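Local coordinates for protein 3-methylornithine synthase (Methanosarcina barkeri, PDB 3T7V) that catalyses the radical-based, S-adenosylmethionine-dependent isomerization of L-lysine to (3R)-3-methyl-D-ornithine, a step in pyrrolysine biosynthesis, at residues 57-62 and 295-300; 107-112 and 339-344; 126-131 and 156-161. One frame throughout, in Å; residues are numbered along the deposited sequence.

Overall arrangement
Contact 1 and contact 2 lie side by side in the barrel sheet, contact 3 in the helical layer outside it. Contact 1, the most buried, joins the start of strand 58-68 to the parallel strand 296-300 by backbone hydrogen bonds. Contact 2, partly buried, packs the start of the neighbouring strand 110-115 against the C-terminal helix 341-345 through side-chain hydrogen bonds and aromatic contacts. The two touch, since Leu61 N meets His109 ND1, and both reach the bound 5-amino-D-isoleucine. Contact 3, about 26 Å from contact 1 between centres, pairs two outer helices by apolar packing, mostly valine and lysine stems with one phenylalanine ring, and no hydrogen bond links its segments.

Contact 1 of 3, residues 57-62 and 295-300; sequences NRVFLN and NIVTSI. With MD0 (5-amino-D-isoleucine), chain D.
Phe60 and Ile296 form a parallel bridge, held by backbone hydrogen bonds. Phe60 N donates to Asn295 O at 3.0 Å, Val297 N returns a bond to Phe60 O at 2.8 Å, and Asn62 N closes the ladder on Val297 O at 2.9 Å. Phe60 thus bonds on both sides of Ile296, the pattern of a parallel bridge, and the strands run 19° apart.

Apolar contacts follow the two sheet faces. On the face of Leu61 and Val297, Leu61 CD2 lies 4.1 Å from Val297 CB, the two side chains side by side, and also meets Ile300 CD1 at 4.0 Å. On the other face Phe60 CB rests on Ile296 CG1 at 3.7 Å. Helix 324-334 covers Leu61 and Val297.

Polar contacts with the ligand gather at the strand's end. Thr298 OG1, held between its own backbone N and carbonyl carbon (chi1 70°), donates to the carboxylate of 5-amino-D-isoleucine, with 2.8 Å between Thr298 OG1 and MD0 O; Ser299 OG accepts from the ligand's amino N. Parallel strands delivering substrate-binding side chains at their C-terminal ends are the hallmark of the TIM-barrel architecture of radical SAM enzymes.

Contact 2 of 3, residues 107-112 and 339-344; sequences GFHMVD and ARQADF. With MD0 (5-amino-D-isoleucine), chain D.
His109 and Gln341 lie antiparallel, each reaching past the other with imidazole and amide planes only 15° apart, and each grips the backbone of the opposite segment. The His109 ring, with CG anti to the carbonyl carbon, presents NE2 to Ala339 O at 2.7 Å. That oxygen lies near the ring plane, although the N-H comes to it from above the carbonyl plane, 48° out, and so misses a lone pair. Gln341 reaches back by a bend at chi2 (67°), which turns NE2 toward His109 O. This second bond, 3.0 Å long, is the more regular: it lies in both the carbonyl plane and the amide plane and is spent on a lone pair. The same NE2 also bonds Glu345. The bend brings Gln341 OE1 to 3.3 Å from His109 CD2.

Phe344 supplies the apolar part of the contact. His109 CB sits over one face of its ring, 4.2 Å from the centroid, in a CH-pi contact displaced toward the rim. Met110 meets the same ring at its edge, SD lying 3.7 Å from CZ of Phe344, a Met-aromatic contact in which the two side chains cross at about a right angle. Phe60 packs edge-to-face with both Phe344 and His109. Further along the strand, Asp112 OD2 accepts from NE of 5-amino-D-isoleucine at 2.9 Å.

With ND1 accepting from the backbone N-H of Leu61 and NE2 donating to Ala339 O, His109 has both ring nitrogens engaged. This is consistent with a neutral imidazole carrying its proton on NE2, its rotation fixed by a bond at either nitrogen.

Contact 3 of 3, residues 126-131 and 156-161; sequences NRFVEL and LKAREK
The helical segments 126-131 and 156-160 run nearly parallel, their axes 9.1 Å apart at closest approach and inclined by 19°. They belong to successive helices of the beta/alpha barrel, 126-139 and 152-160, joined through strand 143-146, and in such folds helices of this kind form a layer outside the sheet.

Val129 is the central side chain, its CA 5.2 Å from that of Ala158. Its two methyl groups mainly face different lysines, four residues apart. CG2 rests against Lys157 CB at 3.7 Å, while CG1 points on toward Lys161. Both lysine side chains cross the valine at about a right angle, touching it with CB or CG rather than with their amino groups. No hydrogen bond links the segments: the terminal NZ of Lys161 makes a weak one to Gln133, and Lys157 stretches along toward Asn126 without bonding it, NZ staying 4.1 Å from OD1.

On the side facing the sheet the contact is between apolar groups. Phe128, with CG anti to its backbone nitrogen (chi1 174°), sends its ring inward, toward the sheet, and CE2 comes to 4.2 Å from Ala158 CB, meeting it obliquely. The same ring packs on Phe67 and Met115 of the barrel strands and on Tyr121, while Ala158 touches Tyr202. The interface therefore grades from buried aromatic and alanine carbons at the sheet to lysine stems toward solvent. Its tightest touch is on the outer side, where the chain of Lys161, bent at chi2 (-59°), sets CG 3.6 Å from Val129 CG1.

Contact 1 of 3, residues 57-62 and 295-300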
# COMPACT_ATOMS: atom_id res chain seq x y z
N ASN A 57 -6.05 15.42 -12.80
CA ASN A 57 -4.67 15.56 -12.37
C ASN A 57 -4.56 15.68 -10.87
O ASN A 57 -3.52 16.16 -10.41
CB ASN A 57 -3.99 16.77 -13.02
CG ASN A 57 -4.48 18.10 -12.49
OD1 ASN A 57 -5.64 18.25 -12.05
ND2 ASN A 57 -3.57 19.09 -12.47
N ARG A 58 -5.56 15.23 -10.12
CA ARG A 58 -5.60 15.39 -8.68
C ARG A 58 -5.12 14.11 -7.98
O ARG A 58 -5.48 13.02 -8.36
CB ARG A 58 -6.99 15.80 -8.18
CG ARG A 58 -7.59 17.06 -8.85
CD ARG A 58 -6.71 18.28 -8.78
NE ARG A 58 -6.79 18.94 -7.47
CZ ARG A 58 -7.72 19.83 -7.05
NH1 ARG A 58 -8.72 20.25 -7.86
NH2 ARG A 58 -7.62 20.30 -5.80
N VAL A 59 -4.29 14.27 -6.95
CA VAL A 59 -3.64 13.12 -6.34
C VAL A 59 -3.94 13.17 -4.84
O VAL A 59 -3.99 14.24 -4.21
CB VAL A 59 -2.08 13.26 -6.57
CG1 VAL A 59 -1.32 12.15 -5.82
CG2 VAL A 59 -1.76 13.24 -8.05
N PHE A 60 -4.10 11.99 -4.24
CA PHE A 60 -4.31 11.87 -2.79
C PHE A 60 -2.96 11.61 -2.11
O PHE A 60 -2.04 11.08 -2.76
CB PHE A 60 -5.31 10.73 -2.49
CG PHE A 60 -6.65 10.92 -3.12
CD1 PHE A 60 -7.42 12.01 -2.76
CD2 PHE A 60 -7.12 10.04 -4.07
CE1 PHE A 60 -8.68 12.22 -3.38
CE2 PHE A 60 -8.41 10.19 -4.64
CZ PHE A 60 -9.14 11.29 -4.28
N LEU A 61 -2.84 11.98 -0.85
CA LEU A 61 -1.56 11.94 -0.09
C LEU A 61 -1.77 11.22 1.24
O LEU A 61 -2.64 11.61 2.04
CB LEU A 61 -1.04 13.33 0.18
CG LEU A 61 -0.86 14.19 -1.05
CD1 LEU A 61 -0.58 15.66 -0.67
CD2 LEU A 61 0.26 13.62 -1.92
N ASN A 62 -1.01 10.14 1.50
CA ASN A 62 -1.20 9.31 2.74
C ASN A 62 0.10 9.33 3.51
O ASN A 62 1.19 8.97 2.97
CB ASN A 62 -1.49 7.87 2.26
CG ASN A 62 -2.01 6.94 3.35
OD1 ASN A 62 -2.40 7.34 4.41
ND2 ASN A 62 -2.12 5.64 2.98
N ASN A 295 -2.81 6.96 -8.30
CA ASN A 295 -3.52 8.24 -7.94
C ASN A 295 -3.37 8.67 -6.47
O ASN A 295 -4.00 9.60 -6.07
CB ASN A 295 -4.98 8.22 -8.43
CG ASN A 295 -5.84 7.19 -7.68
OD1 ASN A 295 -5.36 6.32 -7.06
ND2 ASN A 295 -7.11 7.27 -7.83
N ILE A 296 -2.64 7.90 -5.68
CA ILE A 296 -2.40 8.25 -4.27
C ILE A 296 -0.94 7.99 -3.96
O ILE A 296 -0.39 6.94 -4.31
CB ILE A 296 -3.40 7.50 -3.30
CG1 ILE A 296 -3.07 7.80 -1.83
CG2 ILE A 296 -3.41 5.97 -3.53
CD1 ILE A 296 -4.28 7.39 -0.95
N VAL A 297 -0.31 8.89 -3.26
CA VAL A 297 1.12 8.76 -2.94
C VAL A 297 1.17 8.32 -1.45
O VAL A 297 0.45 8.87 -0.62
CB VAL A 297 1.89 10.06 -3.10
CG1 VAL A 297 3.37 9.89 -2.77
CG2 VAL A 297 1.79 10.59 -4.54
N THR A 298 1.92 7.21 -1.22
CA THR A 298 1.98 6.64 0.12
C THR A 298 3.44 6.52 0.55
O THR A 298 4.37 6.75 -0.23
CB THR A 298 1.32 5.25 0.16
OG1 THR A 298 2.13 4.29 -0.56
CG2 THR A 298 -0.13 5.27 -0.41
N SER A 299 3.59 6.19 1.83
CA SER A 299 4.93 6.06 2.43
C SER A 299 5.61 7.43 2.54
O SER A 299 6.84 7.56 2.54
CB SER A 299 5.85 5.05 1.75
OG SER A 299 6.63 4.35 2.80
N ILE A 300 4.77 8.48 2.65
CA ILE A 300 5.25 9.83 2.95
C ILE A 300 5.45 9.85 4.46
O ILE A 300 4.58 9.47 5.21
CB ILE A 300 4.20 10.88 2.54
CG1 ILE A 300 3.81 10.68 1.06
CG2 ILE A 300 4.79 12.26 2.84
CD1 ILE A 300 2.71 11.66 0.64
C MD0 D . 3.68 2.06 1.88
N MD0 D . 5.54 1.88 3.42
O MD0 D . 2.58 2.60 1.65
CA MD0 D . 4.09 1.83 3.30
CB MD0 D . 3.56 0.45 3.80
CD MD0 D . 1.36 -0.53 4.75
NE MD0 D . -0.09 -0.35 4.74
CG MD0 D . 2.00 0.51 3.84
CG2 MD0 D . 4.01 -0.76 2.93
OXT MD0 D . 4.46 1.71 0.99
O HOH W 1 -6.87 11.03 -7.20
O HOH W 2 1.38 5.80 3.61

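Contact 2 of 3, residues 107-112 and 339-344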
# COMPACT_ATOMS: atom_id res chain seq x y z
N GLY A 107 -1.59 18.84 4.92
CA GLY A 107 -2.11 18.62 3.58
C GLY A 107 -2.36 17.16 3.30
O GLY A 107 -2.73 16.79 2.14
N PHE A 108 -2.19 16.27 4.31
CA PHE A 108 -2.53 14.85 4.08
C PHE A 108 -4.05 14.58 4.03
O PHE A 108 -4.86 15.23 4.68
CB PHE A 108 -1.96 13.97 5.22
CG PHE A 108 -0.46 13.94 5.21
CD1 PHE A 108 0.18 13.15 4.25
CD2 PHE A 108 0.28 14.66 6.18
CE1 PHE A 108 1.56 13.05 4.24
CE2 PHE A 108 1.68 14.59 6.15
CZ PHE A 108 2.31 13.78 5.19
N HIS A 109 -4.41 13.63 3.16
CA HIS A 109 -5.79 13.13 3.10
C HIS A 109 -6.08 11.99 4.03
O HIS A 109 -7.24 11.82 4.43
CB HIS A 109 -6.15 12.65 1.66
CG HIS A 109 -5.99 13.73 0.65
ND1 HIS A 109 -4.83 13.91 -0.04
CD2 HIS A 109 -6.85 14.74 0.26
CE1 HIS A 109 -4.93 15.01 -0.81
NE2 HIS A 109 -6.17 15.51 -0.63
N MET A 110 -5.04 11.30 4.50
CA MET A 110 -5.23 10.11 5.31
C MET A 110 -3.91 9.86 6.01
O MET A 110 -2.83 10.31 5.52
CB MET A 110 -5.59 8.92 4.42
CG MET A 110 -5.88 7.62 5.27
SD MET A 110 -6.93 6.43 4.38
CE MET A 110 -5.85 6.09 3.02
N VAL A 111 -3.96 9.18 7.16
CA VAL A 111 -2.73 8.68 7.84
C VAL A 111 -2.85 7.18 7.97
O VAL A 111 -3.94 6.68 8.29
CB VAL A 111 -2.53 9.36 9.20
CG1 VAL A 111 -2.31 10.83 9.05
CG2 VAL A 111 -3.68 9.10 10.16
N ASP A 112 -1.76 6.48 7.67
CA ASP A 112 -1.68 4.98 7.84
C ASP A 112 -0.93 4.56 9.07
O ASP A 112 0.29 4.86 9.13
CB ASP A 112 -1.10 4.39 6.55
CG ASP A 112 -0.91 2.92 6.56
OD1 ASP A 112 -1.29 2.19 7.53
OD2 ASP A 112 -0.35 2.39 5.54
N ALA A 339 -5.59 16.58 -4.35
CA ALA A 339 -7.05 16.58 -4.39
C ALA A 339 -7.70 17.36 -3.23
O ALA A 339 -7.10 17.59 -2.15
CB ALA A 339 -7.56 15.14 -4.38
N ARG A 340 -9.00 17.67 -3.41
CA ARG A 340 -9.79 18.24 -2.31
C ARG A 340 -10.12 17.10 -1.32
O ARG A 340 -10.30 15.93 -1.73
CB ARG A 340 -11.12 18.73 -2.81
CG ARG A 340 -11.03 20.06 -3.59
CD ARG A 340 -12.45 20.59 -3.73
NE ARG A 340 -12.41 21.76 -4.61
CZ ARG A 340 -13.46 22.54 -4.79
NH1 ARG A 340 -14.59 22.27 -4.12
NH2 ARG A 340 -13.34 23.58 -5.62
N GLN A 341 -10.22 17.45 -0.05
CA GLN A 341 -10.59 16.47 0.96
C GLN A 341 -11.94 15.85 0.70
O GLN A 341 -12.09 14.66 0.93
CB GLN A 341 -10.56 17.14 2.33
CG GLN A 341 -10.62 16.01 3.45
CD GLN A 341 -9.35 15.08 3.54
OE1 GLN A 341 -8.27 15.49 3.09
NE2 GLN A 341 -9.45 13.84 4.11
N ALA A 342 -12.92 16.61 0.19
CA ALA A 342 -14.23 16.04 0.01
C ALA A 342 -14.22 14.94 -1.04
O ALA A 342 -15.05 13.98 -0.98
CB ALA A 342 -15.23 17.14 -0.41
N ASP A 343 -13.31 15.07 -2.01
CA ASP A 343 -13.18 14.03 -3.06
C ASP A 343 -12.64 12.75 -2.52
O ASP A 343 -13.06 11.71 -2.93
CB ASP A 343 -12.40 14.55 -4.23
CG ASP A 343 -13.21 15.65 -4.99
OD1 ASP A 343 -14.50 15.65 -4.90
OD2 ASP A 343 -12.59 16.51 -5.63
N PHE A 344 -11.73 12.87 -1.54
CA PHE A 344 -11.25 11.68 -0.84
C PHE A 344 -12.37 11.10 0.04
O PHE A 344 -12.59 9.87 0.04
CB PHE A 344 -10.01 12.00 0.03
CG PHE A 344 -9.42 10.75 0.57
CD1 PHE A 344 -9.48 10.44 1.93
CD2 PHE A 344 -8.80 9.80 -0.29
CE1 PHE A 344 -9.02 9.24 2.45
CE2 PHE A 344 -8.29 8.60 0.23
CZ PHE A 344 -8.42 8.32 1.61
C MD0 D . 3.68 2.06 1.88
N MD0 D . 5.54 1.88 3.42
O MD0 D . 2.58 2.60 1.65
CA MD0 D . 4.09 1.83 3.30
CB MD0 D . 3.56 0.45 3.80
CD MD0 D . 1.36 -0.53 4.75
NE MD0 D . -0.09 -0.35 4.74
CG MD0 D . 2.00 0.51 3.84
CG2 MD0 D . 4.01 -0.76 2.93
OXT MD0 D . 4.46 1.71 0.99

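Contact 3 of 3, residues 126-131 and 156-161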
# COMPACT_ATOMS: atom_id res chain seq x y z
N ASN A 126 -6.99 -3.58 23.60
CA ASN A 126 -7.51 -2.28 23.96
C ASN A 126 -6.39 -1.20 23.89
O ASN A 126 -6.66 -0.01 23.71
CB ASN A 126 -8.11 -2.32 25.34
CG ASN A 126 -9.36 -3.12 25.37
OD1 ASN A 126 -10.16 -3.08 24.42
ND2 ASN A 126 -9.52 -3.89 26.41
N ARG A 127 -5.13 -1.64 23.97
CA ARG A 127 -4.04 -0.65 23.83
C ARG A 127 -4.00 -0.11 22.39
O ARG A 127 -3.70 1.06 22.19
CB ARG A 127 -2.70 -1.38 24.05
CG ARG A 127 -2.49 -1.81 25.48
CD ARG A 127 -1.34 -2.87 25.64
NE ARG A 127 -1.16 -3.15 27.07
CZ ARG A 127 -0.47 -4.18 27.49
NH1 ARG A 127 0.07 -5.05 26.66
NH2 ARG A 127 -0.25 -4.33 28.80
N PHE A 128 -4.32 -0.96 21.40
CA PHE A 128 -4.34 -0.49 20.01
C PHE A 128 -5.58 0.38 19.81
O PHE A 128 -5.52 1.39 19.08
CB PHE A 128 -4.35 -1.71 19.09
CG PHE A 128 -4.52 -1.32 17.66
CD1 PHE A 128 -3.56 -0.55 16.99
CD2 PHE A 128 -5.72 -1.65 17.01
CE1 PHE A 128 -3.71 -0.12 15.62
CE2 PHE A 128 -5.87 -1.26 15.68
CZ PHE A 128 -4.89 -0.49 14.99
N VAL A 129 -6.73 -0.05 20.32
CA VAL A 129 -7.99 0.74 20.18
C VAL A 129 -7.76 2.14 20.80
O VAL A 129 -8.20 3.15 20.19
CB VAL A 129 -9.15 -0.01 20.88
CG1 VAL A 129 -10.43 0.87 20.79
CG2 VAL A 129 -9.38 -1.37 20.16
N GLU A 130 -7.05 2.23 21.92
CA GLU A 130 -6.83 3.55 22.54
C GLU A 130 -5.90 4.38 21.66
O GLU A 130 -6.05 5.61 21.56
CB GLU A 130 -6.22 3.35 23.97
CG GLU A 130 -6.00 4.66 24.78
CD GLU A 130 -5.78 4.42 26.28
OE1 GLU A 130 -5.41 5.39 26.99
OE2 GLU A 130 -5.98 3.27 26.76
N LEU A 131 -4.92 3.71 21.05
CA LEU A 131 -4.02 4.43 20.10
C LEU A 131 -4.86 5.01 18.92
O LEU A 131 -4.70 6.21 18.52
CB LEU A 131 -2.86 3.52 19.59
CG LEU A 131 -1.85 4.21 18.68
CD1 LEU A 131 -0.63 3.24 18.72
CD2 LEU A 131 -2.40 4.30 17.31
N LEU A 156 -13.73 -4.25 15.14
CA LEU A 156 -15.01 -3.56 15.38
C LEU A 156 -14.80 -2.38 16.35
O LEU A 156 -15.31 -1.26 16.08
CB LEU A 156 -15.93 -4.68 15.93
CG LEU A 156 -17.19 -4.44 16.58
CD1 LEU A 156 -17.86 -5.84 16.66
CD2 LEU A 156 -17.05 -3.72 17.89
N LYS A 157 -13.96 -2.54 17.37
CA LYS A 157 -13.72 -1.45 18.31
C LYS A 157 -12.92 -0.31 17.65
O LYS A 157 -13.19 0.90 17.93
CB LYS A 157 -13.02 -1.95 19.54
CG LYS A 157 -13.96 -2.79 20.42
CD LYS A 157 -13.09 -3.39 21.51
CE LYS A 157 -13.98 -3.96 22.55
NZ LYS A 157 -13.33 -5.24 22.97
N ALA A 158 -11.98 -0.68 16.80
CA ALA A 158 -11.21 0.37 16.13
C ALA A 158 -12.03 1.18 15.14
O ALA A 158 -11.80 2.37 15.00
CB ALA A 158 -9.98 -0.20 15.48
N ARG A 159 -13.01 0.53 14.52
CA ARG A 159 -13.98 1.22 13.63
C ARG A 159 -14.76 2.26 14.42
O ARG A 159 -14.92 3.41 14.01
CB ARG A 159 -14.87 0.20 12.95
CG ARG A 159 -15.93 0.87 12.04
CD ARG A 159 -15.34 1.62 10.87
NE ARG A 159 -16.41 2.21 10.10
CZ ARG A 159 -16.20 3.08 9.11
NH1 ARG A 159 -14.96 3.39 8.73
NH2 ARG A 159 -17.24 3.52 8.44
N GLU A 160 -15.21 1.86 15.60
CA GLU A 160 -16.00 2.79 16.45
C GLU A 160 -15.19 4.01 16.92
O GLU A 160 -15.75 5.10 17.07
CB GLU A 160 -16.60 1.98 17.61
CG GLU A 160 -17.64 2.76 18.40
CD GLU A 160 -18.92 3.23 17.65
OE1 GLU A 160 -19.43 2.65 16.62
OE2 GLU A 160 -19.46 4.20 18.19
N LYS A 161 -13.84 3.85 17.04
CA LYS A 161 -12.94 4.95 17.39
C LYS A 161 -12.48 5.83 16.22
O LYS A 161 -11.78 6.78 16.42
CB LYS A 161 -11.68 4.49 18.15
CG LYS A 161 -11.99 3.78 19.45
CD LYS A 161 -12.79 4.65 20.40
CE LYS A 161 -12.62 4.07 21.81
NZ LYS A 161 -13.39 4.84 22.80